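Local coordinates for protein mycobacterial cidal antitoxin MbcA (Mycobacterium tuberculosis, PDB 6FKG) that neutralises its partner toxin MbcT, an NAD+ phosphorylase, by blocking access to the toxin's active site in a type II toxin-antitoxin complex, at residues C[33-36]-C[37-41]; C[50-53]-C[54-58]. One frame throughout, in Å; residues are numbered along the deposited sequence.

In the fold
Contacts 1 and 2 are two local helix-start contacts, taken in series along the chain: contact 1 fills helix 34-41 from its N-cap onward, and contact 2 covers the start of helix 52-65, the next helix in sequence. Their centres are about 12 Å apart and they touch through Trp40, which packs on Leu55 (CE3 to CD1 3.5 Å) and on Leu50 just before helix 52-65 (Trp40 CD1 to Leu50 CD2 3.8 Å). Helix 23-30 adds Val26 against Val37 and Leu55. Each contact also sends basic residues to MbcT, Arg35 and Arg39 from contact 1 and Lys52 from contact 2, so both helix starts help form the antitoxin's surface against the toxin.

Contact 1 (C[33-36]-C[37-41]); sequences SPRS and VARWT
Four backbone hydrogen bonds join residues 33-36 to 37-41 in the i to i+4 pattern of an alpha helix, from Val37 N to Ser33 O (3.2 Å) through to Trp40 N to Ser36 O (2.9 Å). All four are fairly straight at the hydrogen, evidence of a regular alpha helix over its first two turns, starting from the N-cap Ser33. The hydroxyls of Ser33 and Ser36 meet across that start, OG to OG 2.9 Å, in a hydrogen bond whose donor could be either. Arg35 and Arg39 run side by side and point the same way. The helix itself holds Arg39 CB 3.4 Å from Arg35 O, and chi1 of -75° brings Arg39 CG equally near to that oxygen; Arg39 CD then lies 3.7 Å from Arg35 NH1. Their guanidinium planes are turned 50° apart, and each group has its own carboxylate on the neighbouring MbcT chain: Arg35 NH2 forms a salt bridge with Asp119 of MbcT, Arg39 NH1 one with Glu111 of MbcT. Arg39 NH2 is also tied to Val45 O of its own chain. Helix 34-41 thus turns this basic pair toward the toxin, while Val37 and Ala38 rest on helix 23-30 and Trp40 packs against helix 7-19.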
loop_
_atom_site.group_PDB
_atom_site.type_symbol
_atom_site.label_atom_id
_atom_site.label_comp_id
_atom_site.label_asym_id
_atom_site.label_seq_id
_atom_site.Cartn_x
_atom_site.Cartn_y
_atom_site.Cartn_z
ATOM N N SER C 33 -30.193 2.299 1.796
ATOM C CA SER C 33 -31.497 2.024 1.197
ATOM C C SER C 33 -32.246 3.336 1.073
ATOM O O SER C 33 -31.958 4.290 1.814
ATOM C CB SER C 33 -32.296 1.038 2.049
ATOM O OG SER C 33 -32.620 1.636 3.296
ATOM N N PRO C 34 -33.204 3.404 0.142
ATOM C CA PRO C 34 -34.059 4.592 0.025
ATOM C C PRO C 34 -34.822 4.895 1.320
ATOM O O PRO C 34 -34.957 6.068 1.683
ATOM C CB PRO C 34 -35.018 4.219 -1.112
ATOM C CG PRO C 34 -34.242 3.251 -1.940
ATOM C CD PRO C 34 -33.440 2.444 -0.956
ATOM N N ARG C 35 -35.300 3.861 2.013
ATOM C CA ARG C 35 -36.008 4.079 3.270
ATOM C C ARG C 35 -35.090 4.706 4.323
ATOM O O ARG C 35 -35.509 5.581 5.081
ATOM C CB ARG C 35 -36.594 2.780 3.823
ATOM C CG ARG C 35 -37.333 3.002 5.140
ATOM C CD ARG C 35 -38.182 1.815 5.567
ATOM N NE ARG C 35 -37.374 0.643 5.879
ATOM C CZ ARG C 35 -36.933 0.337 7.096
ATOM N NH1 ARG C 35 -37.220 1.118 8.133
ATOM N NH2 ARG C 35 -36.203 -0.756 7.275
ATOM N N SER C 36 -33.839 4.255 4.367
ATOM C CA SER C 36 -32.880 4.811 5.320
ATOM C C SER C 36 -32.613 6.297 5.052
ATOM O O SER C 36 -32.465 7.092 5.990
ATOM C CB SER C 36 -31.577 4.008 5.288
ATOM O OG SER C 36 -31.787 2.713 5.840
ATOM N N VAL C 37 -32.559 6.680 3.779
ATOM C CA VAL C 37 -32.352 8.090 3.436
ATOM C C VAL C 37 -33.577 8.916 3.822
ATOM O O VAL C 37 -33.450 10.010 4.381
ATOM C CB VAL C 37 -32.050 8.275 1.932
ATOM C CG1 VAL C 37 -32.039 9.759 1.560
ATOM C CG2 VAL C 37 -30.724 7.625 1.579
ATOM N N ALA C 38 -34.761 8.386 3.525
ATOM C CA ALA C 38 -36.004 9.081 3.840
ATOM C C ALA C 38 -36.127 9.313 5.342
ATOM O O ALA C 38 -36.494 10.407 5.771
ATOM C CB ALA C 38 -37.221 8.299 3.321
ATOM N N ARG C 39 -35.812 8.287 6.127
ATOM C CA ARG C 39 -35.879 8.372 7.586
ATOM C C ARG C 39 -34.828 9.329 8.155
ATOM O O ARG C 39 -35.137 10.135 9.036
ATOM C CB ARG C 39 -35.713 6.989 8.221
ATOM C CG ARG C 39 -36.957 6.111 8.086
ATOM C CD ARG C 39 -36.806 4.768 8.820
ATOM N NE ARG C 39 -36.468 4.921 10.233
ATOM C CZ ARG C 39 -37.350 5.160 11.203
ATOM N NH1 ARG C 39 -38.643 5.286 10.926
ATOM N NH2 ARG C 39 -36.935 5.286 12.456
ATOM N N TRP C 40 -33.596 9.225 7.660
ATOM C CA TRP C 40 -32.518 10.096 8.110
ATOM C C TRP C 40 -32.881 11.557 7.873
ATOM O O TRP C 40 -32.756 12.387 8.772
ATOM C CB TRP C 40 -31.202 9.755 7.401
ATOM C CG TRP C 40 -30.008 10.432 8.009
ATOM C CD1 TRP C 40 -29.158 9.914 8.947
ATOM C CD2 TRP C 40 -29.543 11.758 7.734
ATOM N NE1 TRP C 40 -28.185 10.837 9.260
ATOM C CE2 TRP C 40 -28.403 11.977 8.532
ATOM C CE3 TRP C 40 -29.979 12.779 6.884
ATOM C CZ2 TRP C 40 -27.691 13.180 8.506
ATOM C CZ3 TRP C 40 -29.268 13.969 6.856
ATOM C CH2 TRP C 40 -28.141 14.159 7.665
ATOM N N THR C 41 -33.349 11.871 6.664
ATOM C CA THR C 41 -33.688 13.248 6.330
ATOM C C THR C 41 -34.937 13.724 7.073
ATOM O O THR C 41 -35.191 14.923 7.161
ATOM C CB THR C 41 -33.903 13.430 4.816
ATOM O OG1 THR C 41 -34.844 12.456 4.342
ATOM C CG2 THR C 41 -32.593 13.280 4.073
#

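Contact 2 (C[50-53]-C[54-58]); sequences LNKQ and RLIEL
Asn51 meets Arg54 at the beginning of helix 52-65, where the N-capping side chain accepts a hydrogen bond from the backbone: Arg54 N to Asn51 OD1 is 3.2 Å. The bond is fairly straight at the hydrogen, but the donor stands 63° out of the amide plane and so misses the lone pairs. Asn51 O takes Leu55 N in its carbonyl plane, and a weak bond from Arg54 N. The Asn51 side chain also lies against the arginine, its CG 3.5 Å from Arg54 CG, with ND2 over one face of the guanidinium; the two planes are 26° apart.

The closely packed part is apolar and centres on buried Leu55. Leu50 CD2 reaches Leu55 CD1 at 3.8 Å, the two side chains crossing at about a right angle, and both leucines lean on Trp40. At the edge facing MbcT, the Lys52 methylenes lie on Ile56, CE to CD1 3.9 Å, before Lys52 NZ bonds to Leu5 O of the MbcT chain.

Gln53 is on the solvent side. Its chain extends outward from the helix, CG anti to its backbone N, and its NE2 reaches the buried carboxylate of Glu57 in a short bond of 2.6 Å to OE2. Glu57 OE1 takes Arg54 NH1 at 3.0 Å in a salt bridge bent to 132°, with the partner tilted from the guanidinium plane. Two donors, one on the syn side of each oxygen, probably restrain the carboxylate's rotation. Arg54 NE is meanwhile held by Arg95 O, linking this turn to helix 90-95. An asparagine N-cap is a classic start of an alpha helix; here it is followed by side-chain pairs at i to i+4 (Gln53-Glu57) and i to i+3 (Arg54-Glu57).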
loop_
_atom_site.group_PDB
_atom_site.type_symbol
_atom_site.label_atom_id
_atom_site.label_comp_id
_atom_site.label_asym_id
_atom_site.label_seq_id
_atom_site.Cartn_x
_atom_site.Cartn_y
_atom_site.Cartn_z
ATOM N N LEU C 50 -25.571 3.663 6.568
ATOM C CA LEU C 50 -25.752 4.931 5.866
ATOM C C LEU C 50 -24.508 5.790 6.019
ATOM O O LEU C 50 -24.062 6.050 7.136
ATOM C CB LEU C 50 -26.973 5.683 6.390
ATOM C CG LEU C 50 -27.226 7.023 5.693
ATOM C CD1 LEU C 50 -28.703 7.203 5.378
ATOM C CD2 LEU C 50 -26.720 8.178 6.551
ATOM N N ASN C 51 -23.955 6.233 4.898
ATOM C CA ASN C 51 -22.736 7.027 4.951
ATOM C C ASN C 51 -23.084 8.503 5.114
ATOM O O ASN C 51 -23.365 9.198 4.142
ATOM C CB ASN C 51 -21.878 6.797 3.701
ATOM C CG ASN C 51 -20.468 7.347 3.861
ATOM O OD1 ASN C 51 -20.262 8.341 4.551
ATOM N ND2 ASN C 51 -19.497 6.692 3.244
ATOM N N LYS C 52 -23.067 8.970 6.358
ATOM C CA LYS C 52 -23.415 10.356 6.655
ATOM C C LYS C 52 -22.457 11.354 5.996
ATOM O O LYS C 52 -22.871 12.420 5.551
ATOM C CB LYS C 52 -23.434 10.576 8.165
ATOM C CG LYS C 52 -23.571 12.031 8.580
ATOM C CD LYS C 52 -23.618 12.150 10.098
ATOM C CE LYS C 52 -23.393 13.585 10.550
ATOM N NZ LYS C 52 -23.378 13.660 12.027
ATOM N N GLN C 53 -21.177 11.013 5.957
ATOM C CA GLN C 53 -20.197 11.865 5.299
ATOM C C GLN C 53 -20.584 12.111 3.837
ATOM O O GLN C 53 -20.500 13.237 3.347
ATOM C CB GLN C 53 -18.800 11.239 5.378
ATOM C CG GLN C 53 -17.706 12.108 4.759
ATOM C CD GLN C 53 -16.409 11.341 4.488
ATOM O OE1 GLN C 53 -16.006 10.478 5.269
ATOM N NE2 GLN C 53 -15.755 11.657 3.369
ATOM N N ARG C 54 -21.035 11.066 3.149
ATOM C CA ARG C 54 -21.430 11.218 1.748
ATOM C C ARG C 54 -22.702 12.054 1.595
ATOM O O ARG C 54 -22.823 12.812 0.637
ATOM C CB ARG C 54 -21.634 9.854 1.085
ATOM C CG ARG C 54 -20.357 9.076 0.857
ATOM C CD ARG C 54 -19.507 9.676 -0.261
ATOM N NE ARG C 54 -18.328 8.839 -0.446
ATOM C CZ ARG C 54 -17.175 9.017 0.191
ATOM N NH1 ARG C 54 -17.020 10.038 1.033
ATOM N NH2 ARG C 54 -16.173 8.176 -0.024
ATOM N N LEU C 55 -23.650 11.914 2.520
ATOM C CA LEU C 55 -24.861 12.733 2.488
ATOM C C LEU C 55 -24.512 14.215 2.593
ATOM O O LEU C 55 -25.068 15.061 1.882
ATOM C CB LEU C 55 -25.818 12.355 3.623
ATOM C CG LEU C 55 -26.980 11.393 3.397
ATOM C CD1 LEU C 55 -27.752 11.270 4.690
ATOM C CD2 LEU C 55 -27.888 11.865 2.272
ATOM N N ILE C 56 -23.576 14.536 3.480
ATOM C CA ILE C 56 -23.182 15.923 3.650
ATOM C C ILE C 56 -22.461 16.425 2.409
ATOM O O ILE C 56 -22.701 17.549 1.947
ATOM C CB ILE C 56 -22.291 16.098 4.886
ATOM C CG1 ILE C 56 -23.110 15.780 6.134
ATOM C CG2 ILE C 56 -21.720 17.507 4.935
ATOM C CD1 ILE C 56 -22.268 15.530 7.373
ATOM N N GLU C 57 -21.597 15.587 1.845
ATOM C CA GLU C 57 -20.875 15.979 0.643
ATOM C C GLU C 57 -21.845 16.214 -0.523
ATOM O O GLU C 57 -21.690 17.151 -1.304
ATOM C CB GLU C 57 -19.833 14.924 0.296
ATOM C CG GLU C 57 -18.694 14.910 1.329
ATOM C CD GLU C 57 -17.854 13.651 1.282
ATOM O OE1 GLU C 57 -18.160 12.751 0.479
ATOM O OE2 GLU C 57 -16.878 13.558 2.054
ATOM N N LEU C 58 -22.857 15.371 -0.614
ATOM C CA LEU C 58 -23.888 15.546 -1.643
ATOM C C LEU C 58 -24.657 16.857 -1.449
ATOM O O LEU C 58 -24.961 17.560 -2.419
ATOM C CB LEU C 58 -24.845 14.362 -1.623
ATOM C CG LEU C 58 -26.011 14.423 -2.607
ATOM C CD1 LEU C 58 -25.516 14.572 -4.062
ATOM C CD2 LEU C 58 -26.891 13.171 -2.441
#